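Local coordinates for protein putative polyketide cyclase (Pseudomonas putida KT2440, PDB 3F7X) that is of unconfirmed function but carries a SnoaL-like domain and may act as a polyketide cyclase, at residues M20-A32 and A125-V137. Sequence-based numbering, arbitrary orientation.
Sequences MTATELVNAYYAA and AFFYIHCGKIARV. With EDO (1,2-ethanediol), chain F; EDO (1,2-ethanediol), chain H; EDO (1,2-ethanediol), chain D.
Tyr29 reaches from helix 22-32 to the hairpin of strands 125-130 and 133-137, with CG anti to the backbone N (chi1 179°), which carries the ring out to Ile134 and Phe127. From the root outward, Tyr29 CB and CG lie 4.0 Å from Ile134 CD1, and Tyr29 CD1 comes within 3.6 Å of the same methyl. On the other flank CD2 and CE2 meet Phe127 CE2, which stands over one face of the tyrosine in a T-shaped pair with the planes at 83°. At the tip Tyr29 OH lies 3.6 Å from Val137 CG1 and shares a 2.6 Å hydrogen bond with O1 of the ethanediol of chain D. Phe127 is held at one face and at its edge: Val26 CG2 lies over the ring, 4.0 Å from its centroid, in a CH-pi contact, and Tyr30 OH meets CZ at the rim. Nearer the turn, Leu25 CD2 touches both Ile129 CG2 and Ile134 CG1, and Ala22 CB rests on Ile129 CD1. With an alanine at Tyr29, the Phe127 edge would probably lose its aromatic face and the diol its hydroxyl partner. The helix packs across the sheet, Val26 touching Val85 of strand 76-87 and Ala94 of strand 93-104, with Phe41 and Leu44 beside Tyr29.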
loop_
_atom_site.group_PDB
_atom_site.type_symbol
_atom_site.label_atom_id
_atom_site.label_comp_id
_atom_site.label_asym_id
_atom_site.label_seq_id
_atom_site.Cartn_x
_atom_site.Cartn_y
_atom_site.Cartn_z
HETATM N N MSE A 20 -0.840 -9.863 23.011
HETATM C CA MSE A 20 -0.764 -8.540 22.350
HETATM C C MSE A 20 -1.926 -8.353 21.371
HETATM O O MSE A 20 -2.356 -9.302 20.707
HETATM C CB MSE A 20 0.548 -8.333 21.556
HETATM C CG MSE A 20 1.781 -7.846 22.362
HETATM SE SE MSE A 20 3.368 -7.406 21.263
HETATM C CE MSE A 20 3.439 -9.074 20.341
ATOM N N THR A 21 -2.422 -7.136 21.293
ATOM C CA THR A 21 -3.341 -6.766 20.229
ATOM C C THR A 21 -2.559 -6.672 18.894
ATOM O O THR A 21 -1.315 -6.583 18.848
ATOM C CB THR A 21 -4.008 -5.418 20.485
ATOM O OG1 THR A 21 -3.021 -4.395 20.437
ATOM C CG2 THR A 21 -4.703 -5.394 21.870
ATOM N N ALA A 22 -3.294 -6.676 17.795
ATOM C CA ALA A 22 -2.663 -6.494 16.485
ATOM C C ALA A 22 -1.873 -5.186 16.429
ATOM O O ALA A 22 -0.775 -5.141 15.862
ATOM C CB ALA A 22 -3.715 -6.549 15.374
ATOM N N THR A 23 -2.433 -4.133 17.024
ATOM C CA THR A 23 -1.760 -2.828 17.064
ATOM C C THR A 23 -0.443 -2.934 17.813
ATOM O O THR A 23 0.593 -2.418 17.367
ATOM C CB THR A 23 -2.706 -1.760 17.660
ATOM O OG1 THR A 23 -3.839 -1.620 16.805
ATOM C CG2 THR A 23 -1.987 -0.448 17.778
ATOM N N GLU A 24 -0.475 -3.597 18.962
ATOM C CA GLU A 24 0.738 -3.799 19.707
ATOM C C GLU A 24 1.778 -4.634 18.966
ATOM O O GLU A 24 2.968 -4.335 19.009
ATOM C CB GLU A 24 0.433 -4.433 21.059
ATOM C CG GLU A 24 -0.318 -3.467 22.014
ATOM C CD GLU A 24 -0.939 -4.120 23.250
ATOM O OE1 GLU A 24 -1.157 -5.345 23.274
ATOM O OE2 GLU A 24 -1.219 -3.368 24.212
ATOM N N LEU A 25 1.330 -5.661 18.278
ATOM C CA LEU A 25 2.178 -6.540 17.513
ATOM C C LEU A 25 2.897 -5.763 16.380
ATOM O O LEU A 25 4.117 -5.850 16.188
ATOM C CB LEU A 25 1.334 -7.654 16.958
ATOM C CG LEU A 25 2.041 -8.719 16.176
ATOM C CD1 LEU A 25 3.143 -9.409 16.912
ATOM C CD2 LEU A 25 1.027 -9.777 15.664
ATOM N N VAL A 26 2.124 -4.965 15.641
ATOM C CA VAL A 26 2.677 -4.162 14.546
ATOM C C VAL A 26 3.570 -3.057 15.107
ATOM O O VAL A 26 4.615 -2.779 14.533
ATOM C CB VAL A 26 1.569 -3.665 13.595
ATOM C CG1 VAL A 26 2.137 -2.678 12.594
ATOM C CG2 VAL A 26 0.893 -4.871 12.915
ATOM N N ASN A 27 3.186 -2.429 16.208
ATOM C CA ASN A 27 4.091 -1.478 16.845
ATOM C C ASN A 27 5.425 -2.138 17.228
ATOM O O ASN A 27 6.474 -1.536 17.070
ATOM C CB ASN A 27 3.488 -0.903 18.103
ATOM C CG ASN A 27 2.448 0.128 17.855
ATOM O OD1 ASN A 27 2.433 0.769 16.847
ATOM N ND2 ASN A 27 1.567 0.326 18.861
ATOM N N ALA A 28 5.367 -3.366 17.746
ATOM C CA ALA A 28 6.588 -4.080 18.109
ATOM C C ALA A 28 7.442 -4.406 16.879
ATOM O O ALA A 28 8.667 -4.314 16.960
ATOM C CB ALA A 28 6.236 -5.376 18.901
ATOM N N TYR A 29 6.791 -4.757 15.776
ATOM C CA TYR A 29 7.449 -4.988 14.512
ATOM C C TYR A 29 8.240 -3.786 14.084
ATOM O O TYR A 29 9.438 -3.896 13.789
ATOM C CB TYR A 29 6.377 -5.371 13.491
ATOM C CG TYR A 29 6.829 -5.650 12.073
ATOM C CD1 TYR A 29 7.159 -6.948 11.686
ATOM C CD2 TYR A 29 6.774 -4.688 11.105
ATOM C CE1 TYR A 29 7.509 -7.224 10.375
ATOM C CE2 TYR A 29 7.116 -4.952 9.786
ATOM C CZ TYR A 29 7.498 -6.221 9.425
ATOM O OH TYR A 29 7.851 -6.532 8.118
ATOM N N TYR A 30 7.606 -2.621 14.111
ATOM C CA TYR A 30 8.305 -1.414 13.701
ATOM C C TYR A 30 9.330 -0.921 14.727
ATOM O O TYR A 30 10.332 -0.350 14.320
ATOM C CB TYR A 30 7.307 -0.317 13.316
ATOM C CG TYR A 30 6.672 -0.652 11.975
ATOM C CD1 TYR A 30 7.457 -0.818 10.843
ATOM C CD2 TYR A 30 5.321 -0.882 11.840
ATOM C CE1 TYR A 30 6.896 -1.182 9.623
ATOM C CE2 TYR A 30 4.756 -1.240 10.648
ATOM C CZ TYR A 30 5.528 -1.380 9.535
ATOM O OH TYR A 30 4.970 -1.733 8.333
ATOM N N ALA A 31 9.083 -1.112 16.028
ATOM C CA ALA A 31 10.059 -0.782 17.020
ATOM C C ALA A 31 11.337 -1.589 16.758
ATOM O O ALA A 31 12.448 -1.062 16.866
ATOM C CB ALA A 31 9.488 -1.048 18.433
ATOM N N ALA A 32 11.200 -2.884 16.479
ATOM C CA ALA A 32 12.322 -3.765 16.220
ATOM C C ALA A 32 13.028 -3.385 14.947
ATOM O O ALA A 32 14.258 -3.355 14.907
ATOM C CB ALA A 32 11.894 -5.221 16.221
ATOM N N ALA A 125 2.258 -0.694 4.745
ATOM C CA ALA A 125 2.218 -2.144 4.748
ATOM C C ALA A 125 0.863 -2.619 5.202
ATOM O O ALA A 125 0.181 -1.953 5.980
ATOM C CB ALA A 125 3.323 -2.716 5.635
ATOM N N PHE A 126 0.510 -3.800 4.715
ATOM C CA PHE A 126 -0.660 -4.515 5.179
ATOM C C PHE A 126 -0.230 -5.847 5.788
ATOM O O PHE A 126 0.736 -6.475 5.329
ATOM C CB PHE A 126 -1.646 -4.781 4.030
ATOM C CG PHE A 126 -2.329 -3.513 3.542
ATOM C CD1 PHE A 126 -3.496 -3.074 4.173
ATOM C CD2 PHE A 126 -1.800 -2.731 2.538
ATOM C CE1 PHE A 126 -4.093 -1.906 3.775
ATOM C CE2 PHE A 126 -2.418 -1.585 2.167
ATOM C CZ PHE A 126 -3.554 -1.194 2.767
ATOM N N PHE A 127 -0.984 -6.266 6.808
ATOM C CA PHE A 127 -0.661 -7.450 7.590
ATOM C C PHE A 127 -1.862 -8.362 7.719
ATOM O O PHE A 127 -3.010 -7.898 7.872
ATOM C CB PHE A 127 -0.249 -7.047 9.002
ATOM C CG PHE A 127 0.949 -6.161 9.067
ATOM C CD1 PHE A 127 0.808 -4.803 8.963
ATOM C CD2 PHE A 127 2.209 -6.678 9.207
ATOM C CE1 PHE A 127 1.918 -3.967 9.000
ATOM C CE2 PHE A 127 3.329 -5.843 9.255
ATOM C CZ PHE A 127 3.174 -4.492 9.165
ATOM N N TYR A 128 -1.602 -9.673 7.731
ATOM C CA TYR A 128 -2.534 -10.686 8.210
ATOM C C TYR A 128 -1.873 -11.306 9.433
ATOM O O TYR A 128 -0.681 -11.631 9.397
ATOM C CB TYR A 128 -2.784 -11.747 7.140
ATOM C CG TYR A 128 -3.556 -12.944 7.601
ATOM C CD1 TYR A 128 -4.811 -12.818 8.181
ATOM C CD2 TYR A 128 -3.026 -14.207 7.480
ATOM C CE1 TYR A 128 -5.520 -13.932 8.600
ATOM C CE2 TYR A 128 -3.745 -15.334 7.911
ATOM C CZ TYR A 128 -4.969 -15.169 8.467
ATOM O OH TYR A 128 -5.679 -16.271 8.887
ATOM N N ILE A 129 -2.650 -11.450 10.494
ATOM C CA ILE A 129 -2.206 -11.929 11.791
ATOM C C ILE A 129 -3.033 -13.145 12.167
ATOM O O ILE A 129 -4.252 -13.134 12.049
ATOM C CB ILE A 129 -2.346 -10.820 12.850
ATOM C CG1 ILE A 129 -1.375 -9.691 12.491
ATOM C CG2 ILE A 129 -2.096 -11.337 14.289
ATOM C CD1 ILE A 129 -1.721 -8.385 13.156
ATOM N N HIS A 130 -2.346 -14.190 12.601
ATOM C CA HIS A 130 -2.995 -15.453 12.924
ATOM C C HIS A 130 -2.231 -16.116 14.030
ATOM O O HIS A 130 -1.015 -16.134 14.013
ATOM C CB HIS A 130 -3.084 -16.340 11.678
ATOM C CG HIS A 130 -4.008 -17.525 11.817
ATOM N ND1 HIS A 130 -5.375 -17.402 11.913
ATOM C CD2 HIS A 130 -3.757 -18.859 11.802
ATOM C CE1 HIS A 130 -5.924 -18.604 11.976
ATOM N NE2 HIS A 130 -4.963 -19.502 11.932
ATOM N N CYS A 131 -2.935 -16.616 15.034
ATOM C CA CYS A 131 -2.299 -17.257 16.215
ATOM C C CYS A 131 -1.267 -16.392 16.850
ATOM O O CYS A 131 -0.229 -16.854 17.319
ATOM C CB CYS A 131 -1.619 -18.567 15.891
ATOM S SG CYS A 131 -2.808 -19.663 15.501
ATOM N N GLY A 132 -1.543 -15.097 16.902
ATOM C CA GLY A 132 -0.679 -14.142 17.558
ATOM C C GLY A 132 0.643 -13.832 16.864
ATOM O O GLY A 132 1.495 -13.204 17.445
ATOM N N LYS A 133 0.784 -14.210 15.597
ATOM C CA LYS A 133 1.978 -13.930 14.795
ATOM C C LYS A 133 1.584 -13.237 13.495
ATOM O O LYS A 133 0.477 -13.403 12.999
ATOM C CB LYS A 133 2.723 -15.227 14.444
ATOM C CG LYS A 133 3.276 -15.963 15.640
ATOM C CD LYS A 133 4.405 -15.164 16.312
ATOM C CE LYS A 133 4.888 -15.925 17.529
ATOM N NZ LYS A 133 5.093 -17.342 17.129
ATOM N N ILE A 134 2.531 -12.517 12.936
ATOM C CA ILE A 134 2.366 -11.902 11.626
ATOM C C ILE A 134 2.566 -13.015 10.584
ATOM O O ILE A 134 3.667 -13.563 10.452
ATOM C CB ILE A 134 3.344 -10.745 11.430
ATOM C CG1 ILE A 134 2.970 -9.572 12.366
ATOM C CG2 ILE A 134 3.386 -10.307 9.942
ATOM C CD1 ILE A 134 4.066 -8.521 12.511
ATOM N N ALA A 135 1.498 -13.333 9.840
ATOM C CA ALA A 135 1.473 -14.393 8.836
ATOM C C ALA A 135 1.612 -13.878 7.406
ATOM O O ALA A 135 1.873 -14.661 6.493
ATOM C CB ALA A 135 0.200 -15.253 8.972
ATOM N N ARG A 136 1.406 -12.575 7.197
ATOM C CA ARG A 136 1.659 -11.939 5.920
ATOM C C ARG A 136 2.062 -10.491 6.161
ATOM O O ARG A 136 1.428 -9.796 6.971
ATOM C CB ARG A 136 0.448 -11.981 4.988
ATOM C CG ARG A 136 0.654 -11.181 3.685
ATOM C CD ARG A 136 -0.496 -11.325 2.745
ATOM N NE ARG A 136 -1.800 -10.940 3.255
ATOM C CZ ARG A 136 -2.306 -9.719 3.253
ATOM N NH1 ARG A 136 -1.576 -8.675 2.888
ATOM N NH2 ARG A 136 -3.535 -9.534 3.657
ATOM N N VAL A 137 3.096 -10.079 5.435
ATOM C CA VAL A 137 3.505 -8.680 5.327
ATOM C C VAL A 137 3.499 -8.338 3.829
ATOM O O VAL A 137 4.233 -8.951 3.041
ATOM C CB VAL A 137 4.943 -8.423 5.859
ATOM C CG1 VAL A 137 5.291 -6.943 5.671
ATOM C CG2 VAL A 137 5.077 -8.799 7.339
HETATM C C1 EDO F . -5.452 -12.439 4.502
HETATM O O1 EDO F . -5.435 -11.617 3.373
HETATM C C2 EDO F . -4.626 -13.647 4.110
HETATM O O2 EDO F . -3.227 -13.319 4.030
HETATM C C1 EDO H . -5.489 -13.599 15.311
HETATM O O1 EDO H . -4.492 -14.149 16.205
HETATM C C2 EDO H . -6.496 -12.767 16.089
HETATM O O2 EDO H . -7.556 -12.365 15.223
HETATM C C1 EDO D . 9.672 -4.387 6.228
HETATM O O1 EDO D . 8.306 -4.641 6.408
HETATM C C2 EDO D . 10.388 -5.566 5.525
HETATM O O2 EDO D . 9.838 -5.839 4.192
#